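Long-range contacts in RNA pseudouridylate synthase domain-containing protein 1 (Homo sapiens, PDB 5VBB), which probably binds RNA and isomerises uridine to pseudouridine, as other members of the RluA family of pseudouridine synthases do: residues A[175-180]-A[190-195]; A[99-104]-A[206-211]. All coordinates share one frame; numbering follows the deposited sequence.

Following the chain from its N terminus, strand 96-104 comes first, and its partner in contact 2 arrives only about a hundred residues later. After several more strands the chain reaches helix 175-182, and the loop after it turns back so that residues 190-195 lie against residues 175-180; this is contact 1, closing a short loop. The chain then runs into strand 208-216, whose start pairs with residues 99-104 in contact 2 and closes a far longer loop, within which contact 1 is nested. Their centres lie about 11 Å apart and they touch: Leu176 packs on Tyr99 and Cys180 on Leu103, while Met206 meets Arg177 and Asp190. Together they tie helix and loop onto the central antiparallel sheet, beside Asp67, the probable active-site aspartate.

Contact 1: A[175-180]-A[190-195]; sequences QLRVHC and DLTYGE. With SO4 (sulfate ion), chain B.
Arg177 and Asp190 form a salt bridge that joins the helix to the loop. The arginine presents NE and NH2 side by side, NE to OD2 and NH2 to OD1, with NE 3.0 Å from Asp190 OD2 and both bonds nearly straight. Both oxygens lie near the guanidinium plane, but the carboxylate is turned 49° from it, and each oxygen is approached from above the carboxylate plane. The bend in the arginine chain at chi3 (75°) swings the guanidinium across to its partner. Asp190 suits the place because OD1 also accepts from the backbone: Tyr193 N lies 2.9 Å from OD1, and Thr192 N completes an Asx turn. With an alanine in place of Asp190, Arg177 would probably lose this partner and the backbone N-H groups of Thr192 and Tyr193 their shared acceptor.

Water bridges Arg177 O and Asp190 OD2. Arg177 NH1 donates to sulfate O1 at 2.7 Å and also forms a salt bridge with Asp67, the probable active-site residue; the sulfate, which Ser69 also binds, probably comes from the crystallisation liquor.

Apolar packing finishes the contact. Val178 CG2, set anti to the carbonyl carbon, makes a CH-pi contact over one face of the Tyr193 ring, 3.8 Å from its centroid and offset toward the rim. Thr192 CG2 lies over the opposite face, while Tyr193 OH bonds to His174.

Leu176 and Cys180 rest on Leu166 of strand 159-168, while Val178 also touches Ile118 of strand 118-121 and Met130 and Ile132 of strand 130-132.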
loop_
_atom_site.group_PDB
_atom_site.type_symbol
_atom_site.label_atom_id
_atom_site.label_comp_id
_atom_site.label_asym_id
_atom_site.label_seq_id
_atom_site.Cartn_x
_atom_site.Cartn_y
_atom_site.Cartn_z
ATOM N N GLN A 175 5.789 -2.453 6.371
ATOM C CA GLN A 175 6.153 -3.801 5.902
ATOM C C GLN A 175 6.587 -3.894 4.469
ATOM O O GLN A 175 7.633 -4.459 4.174
ATOM C CB GLN A 175 4.979 -4.744 6.052
ATOM C CG GLN A 175 5.304 -6.148 5.584
ATOM C CD GLN A 175 4.413 -7.211 6.144
ATOM O OE1 GLN A 175 4.027 -7.198 7.323
ATOM N NE2 GLN A 175 4.056 -8.169 5.318
ATOM N N LEU A 176 5.762 -3.383 3.572
ATOM C CA LEU A 176 6.017 -3.530 2.137
ATOM C C LEU A 176 7.267 -2.767 1.751
ATOM O O LEU A 176 8.088 -3.261 0.984
ATOM C CB LEU A 176 4.803 -2.993 1.349
ATOM C CG LEU A 176 3.489 -3.660 1.710
ATOM C CD1 LEU A 176 2.350 -2.998 1.027
ATOM C CD2 LEU A 176 3.524 -5.139 1.406
ATOM N N ARG A 177 7.442 -1.584 2.333
ATOM C CA ARG A 177 8.603 -0.773 2.016
ATOM C C ARG A 177 9.869 -1.385 2.561
ATOM O O ARG A 177 10.909 -1.341 1.904
ATOM C CB ARG A 177 8.433 0.630 2.585
ATOM C CG ARG A 177 7.292 1.397 1.933
ATOM C CD ARG A 177 6.767 2.458 2.864
ATOM N NE ARG A 177 7.717 3.572 2.919
ATOM C CZ ARG A 177 7.535 4.704 3.586
ATOM N NH1 ARG A 177 6.436 4.893 4.306
ATOM N NH2 ARG A 177 8.454 5.652 3.551
ATOM N N VAL A 178 9.791 -1.963 3.764
ATOM C CA VAL A 178 10.980 -2.578 4.361
ATOM C C VAL A 178 11.363 -3.852 3.607
ATOM O O VAL A 178 12.556 -4.087 3.346
ATOM C CB VAL A 178 10.746 -2.833 5.857
ATOM C CG1 VAL A 178 11.873 -3.688 6.470
ATOM C CG2 VAL A 178 10.591 -1.515 6.590
ATOM N N HIS A 179 10.368 -4.698 3.316
ATOM C CA HIS A 179 10.600 -5.958 2.622
ATOM C C HIS A 179 11.183 -5.750 1.211
ATOM O O HIS A 179 12.092 -6.483 0.823
ATOM C CB HIS A 179 9.324 -6.785 2.551
ATOM C CG HIS A 179 9.118 -7.759 3.688
ATOM N ND1 HIS A 179 7.936 -8.437 3.824
ATOM C CD2 HIS A 179 9.952 -8.137 4.691
ATOM C CE1 HIS A 179 8.073 -9.198 4.907
ATOM N NE2 HIS A 179 9.302 -9.090 5.414
ATOM N N CYS A 180 10.633 -4.812 0.433
ATOM C CA CYS A 180 11.125 -4.576 -0.945
ATOM C C CYS A 180 12.560 -4.007 -0.935
ATOM O O CYS A 180 13.424 -4.479 -1.676
ATOM C CB CYS A 180 10.145 -3.664 -1.680
ATOM S SG CYS A 180 8.559 -4.475 -2.019
ATOM N N ASP A 190 10.776 6.357 -2.398
ATOM C CA ASP A 190 10.719 6.096 -0.961
ATOM C C ASP A 190 11.835 6.861 -0.262
ATOM O O ASP A 190 12.998 6.449 -0.278
ATOM C CB ASP A 190 10.795 4.607 -0.651
ATOM C CG ASP A 190 10.443 4.255 0.780
ATOM O OD1 ASP A 190 10.658 5.089 1.665
ATOM O OD2 ASP A 190 10.059 3.096 1.031
ATOM N N LEU A 191 11.453 7.952 0.392
ATOM C CA LEU A 191 12.406 8.843 1.054
ATOM C C LEU A 191 12.996 8.274 2.325
ATOM O O LEU A 191 14.011 8.772 2.769
ATOM C CB LEU A 191 11.739 10.189 1.362
ATOM C CG LEU A 191 11.223 10.962 0.147
ATOM C CD1 LEU A 191 10.470 12.199 0.579
ATOM C CD2 LEU A 191 12.355 11.309 -0.789
ATOM N N THR A 192 12.391 7.249 2.905
ATOM C CA THR A 192 12.876 6.633 4.147
ATOM C C THR A 192 13.681 5.366 3.880
ATOM O O THR A 192 14.801 5.235 4.380
ATOM C CB THR A 192 11.646 6.348 5.011
ATOM O OG1 THR A 192 10.990 7.584 5.201
ATOM C CG2 THR A 192 11.963 5.735 6.368
ATOM N N TYR A 193 13.108 4.420 3.127
ATOM C CA TYR A 193 13.753 3.106 2.919
ATOM C C TYR A 193 14.480 2.939 1.563
ATOM O O TYR A 193 15.065 1.884 1.322
ATOM C CB TYR A 193 12.735 1.992 3.084
ATOM C CG TYR A 193 12.186 1.972 4.482
ATOM C CD1 TYR A 193 12.944 1.479 5.539
ATOM C CD2 TYR A 193 10.948 2.517 4.770
ATOM C CE1 TYR A 193 12.476 1.522 6.847
ATOM C CE2 TYR A 193 10.464 2.566 6.075
ATOM C CZ TYR A 193 11.216 2.029 7.110
ATOM O OH TYR A 193 10.794 2.132 8.417
ATOM N N GLY A 194 14.527 3.993 0.748
ATOM C CA GLY A 194 15.261 3.959 -0.510
ATOM C C GLY A 194 16.736 4.104 -0.235
ATOM O O GLY A 194 17.132 4.498 0.865
ATOM N N GLU A 195 17.552 3.830 -1.230
ATOM C CA GLU A 195 19.007 3.972 -1.100
ATOM C C GLU A 195 19.410 5.395 -1.408
ATOM O O GLU A 195 18.704 6.082 -2.136
ATOM C CB GLU A 195 19.736 3.012 -2.066
ATOM C CG GLU A 195 19.549 1.541 -1.725
ATOM C CD GLU A 195 20.297 1.087 -0.488
ATOM O OE1 GLU A 195 21.513 0.814 -0.604
ATOM O OE2 GLU A 195 19.676 1.013 0.598
HETATM S S SO4 B . 5.673 8.228 5.456
HETATM O O1 SO4 B . 6.704 7.207 5.696
HETATM O O2 SO4 B . 5.204 8.702 6.763
HETATM O O3 SO4 B . 6.193 9.326 4.668
HETATM O O4 SO4 B . 4.575 7.650 4.688
HETATM O O HOH W 1 11.103 0.705 -0.045
HETATM O O HOH W 2 8.943 8.857 3.802
#

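Contact 2: A[99-104]-A[206-211]; sequences YLALLR and MMLHAF
Leu100 lays its CD1 over one face of the Phe211 ring, 3.9 Å from the centroid and 24° off the ring normal, a CH-pi contact displaced toward the rim. Phe211 CG stands opposite its own backbone N (chi1 176°), which brings the ring across to the leucine.

Leu102 and Met207 meet through their first side-chain carbons, with Leu102 CB 3.6 Å from Met207 CB. The methionine chain then folds at chi2 (-58°), carrying its sulfur away from strand 99-104; a flexible, unbranched residue suits such a turn.

Tyr99, Ala101, Leu208 and Ala210 share the other face of the sheet. Leu208 CD1 lies 3.9 Å from Ala101 CB and also touches Tyr99 CB. Ala210 is small enough for the Tyr99 ring to come close, with Tyr99 CE2 3.7 Å from Ala210 CB. His209 points to the opposite face, its ring nitrogens bonded to Ser71 and Thr226.

Three backbone hydrogen bonds hold the antiparallel strands in register. Leu100 N and O bond to His209 O and N, each at 2.9 Å, and Leu102 N donates to Met207 O. Met207 centres an inverse gamma turn leading into the strand.

The contact joins neighbouring strands of the pseudouridine synthase domain's central antiparallel sheet; the Leu208 side chain lies about 5 Å from that of Asp67, the probable active-site residue. Strand 159-168 pairs with the other edge of strand 96-104. Helix 175-182 packs over the Tyr99 and Leu208 face, through Leu176 and Arg177, while strand 146-156 meets Leu100, Leu102 and Met207 through Leu151 and Tyr156.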
loop_
_atom_site.group_PDB
_atom_site.type_symbol
_atom_site.label_atom_id
_atom_site.label_comp_id
_atom_site.label_asym_id
_atom_site.label_seq_id
_atom_site.Cartn_x
_atom_site.Cartn_y
_atom_site.Cartn_z
ATOM N N TYR A 99 -1.464 -4.399 -2.791
ATOM C CA TYR A 99 -0.929 -3.115 -3.191
ATOM C C TYR A 99 -0.256 -3.247 -4.506
ATOM O O TYR A 99 0.196 -4.332 -4.856
ATOM C CB TYR A 99 0.151 -2.650 -2.193
ATOM C CG TYR A 99 -0.316 -2.438 -0.782
ATOM C CD1 TYR A 99 -0.737 -3.509 0.002
ATOM C CD2 TYR A 99 -0.340 -1.161 -0.216
ATOM C CE1 TYR A 99 -1.231 -3.313 1.284
ATOM C CE2 TYR A 99 -0.785 -0.963 1.091
ATOM C CZ TYR A 99 -1.236 -2.045 1.831
ATOM O OH TYR A 99 -1.610 -1.921 3.130
ATOM N N LEU A 100 -0.097 -2.120 -5.189
ATOM C CA LEU A 100 0.700 -2.019 -6.393
ATOM C C LEU A 100 1.887 -1.171 -6.043
ATOM O O LEU A 100 1.766 -0.257 -5.215
ATOM C CB LEU A 100 -0.073 -1.319 -7.518
ATOM C CG LEU A 100 -1.277 -2.054 -8.046
ATOM C CD1 LEU A 100 -2.067 -1.189 -8.970
ATOM C CD2 LEU A 100 -0.884 -3.354 -8.752
ATOM N N ALA A 101 3.015 -1.385 -6.749
ATOM C CA ALA A 101 4.204 -0.578 -6.546
ATOM C C ALA A 101 5.095 -0.601 -7.734
ATOM O O ALA A 101 5.053 -1.554 -8.508
ATOM C CB ALA A 101 4.987 -1.076 -5.337
ATOM N N LEU A 102 5.930 0.458 -7.873
ATOM C CA LEU A 102 6.993 0.516 -8.836
ATOM C C LEU A 102 8.241 0.426 -7.980
ATOM O O LEU A 102 8.434 1.261 -7.124
ATOM C CB LEU A 102 7.007 1.776 -9.656
ATOM C CG LEU A 102 5.828 1.986 -10.599
ATOM C CD1 LEU A 102 5.895 3.344 -11.248
ATOM C CD2 LEU A 102 5.758 0.917 -11.621
ATOM N N LEU A 103 9.042 -0.625 -8.176
ATOM C CA LEU A 103 10.230 -0.898 -7.395
ATOM C C LEU A 103 11.487 -0.725 -8.234
ATOM O O LEU A 103 11.455 -1.049 -9.417
ATOM C CB LEU A 103 10.185 -2.361 -6.933
ATOM C CG LEU A 103 9.020 -2.808 -6.065
ATOM C CD1 LEU A 103 9.293 -4.202 -5.545
ATOM C CD2 LEU A 103 8.805 -1.844 -4.904
ATOM N N ARG A 104 12.615 -0.394 -7.596
ATOM C CA ARG A 104 13.909 -0.232 -8.287
ATOM C C ARG A 104 14.453 -1.566 -8.779
ATOM O O ARG A 104 14.446 -2.526 -8.025
ATOM C CB ARG A 104 14.963 0.404 -7.357
ATOM C CG ARG A 104 14.678 1.849 -6.932
ATOM C CD ARG A 104 14.951 2.779 -8.063
ATOM N NE ARG A 104 14.640 4.177 -7.777
ATOM C CZ ARG A 104 14.444 5.093 -8.713
ATOM N NH1 ARG A 104 14.528 4.768 -9.997
ATOM N NH2 ARG A 104 14.123 6.335 -8.377
ATOM N N MET A 206 5.934 8.722 -3.864
ATOM C CA MET A 206 6.383 7.382 -3.564
ATOM C C MET A 206 5.433 6.439 -4.286
ATOM O O MET A 206 4.224 6.592 -4.154
ATOM C CB MET A 206 6.361 7.105 -2.074
ATOM C CG MET A 206 6.961 5.783 -1.761
ATOM S SD MET A 206 7.107 5.450 0.013
ATOM C CE MET A 206 5.381 5.081 0.386
ATOM N N MET A 207 5.964 5.490 -5.055
ATOM C CA MET A 207 5.143 4.595 -5.883
ATOM C C MET A 207 4.641 3.333 -5.135
ATOM O O MET A 207 4.971 2.211 -5.497
ATOM C CB MET A 207 5.930 4.183 -7.138
ATOM C CG MET A 207 6.536 5.355 -7.904
ATOM S SD MET A 207 5.312 6.573 -8.459
ATOM C CE MET A 207 6.406 7.870 -9.074
ATOM N N LEU A 208 3.773 3.535 -4.153
ATOM C CA LEU A 208 3.118 2.472 -3.402
ATOM C C LEU A 208 1.678 2.894 -3.297
ATOM O O LEU A 208 1.428 4.044 -2.984
ATOM C CB LEU A 208 3.773 2.266 -2.013
ATOM C CG LEU A 208 3.197 1.142 -1.153
ATOM C CD1 LEU A 208 3.391 -0.223 -1.832
ATOM C CD2 LEU A 208 3.901 1.075 0.189
ATOM N N HIS A 209 0.737 1.979 -3.622
ATOM C CA HIS A 209 -0.673 2.253 -3.704
ATOM C C HIS A 209 -1.468 1.080 -3.142
ATOM O O HIS A 209 -1.246 -0.059 -3.559
ATOM C CB HIS A 209 -1.041 2.412 -5.191
ATOM C CG HIS A 209 -2.490 2.696 -5.431
ATOM N ND1 HIS A 209 -3.063 3.903 -5.051
ATOM C CD2 HIS A 209 -3.449 1.912 -6.000
ATOM C CE1 HIS A 209 -4.341 3.820 -5.396
ATOM N NE2 HIS A 209 -4.612 2.644 -5.988
ATOM N N ALA A 210 -2.370 1.347 -2.218
ATOM C CA ALA A 210 -3.232 0.299 -1.639
ATOM C C ALA A 210 -4.341 0.087 -2.641
ATOM O O ALA A 210 -5.225 0.913 -2.792
ATOM C CB ALA A 210 -3.761 0.750 -0.283
ATOM N N PHE A 211 -4.280 -1.025 -3.335
ATOM C CA PHE A 211 -5.114 -1.324 -4.487
ATOM C C PHE A 211 -6.368 -2.106 -4.173
ATOM O O PHE A 211 -7.448 -1.689 -4.562
ATOM C CB PHE A 211 -4.228 -2.113 -5.468
ATOM C CG PHE A 211 -4.873 -2.641 -6.716
ATOM C CD1 PHE A 211 -5.371 -1.769 -7.680
ATOM C CD2 PHE A 211 -4.790 -3.986 -7.029
ATOM C CE1 PHE A 211 -5.786 -2.247 -8.927
ATOM C CE2 PHE A 211 -5.289 -4.466 -8.221
ATOM C CZ PHE A 211 -5.730 -3.595 -9.188
#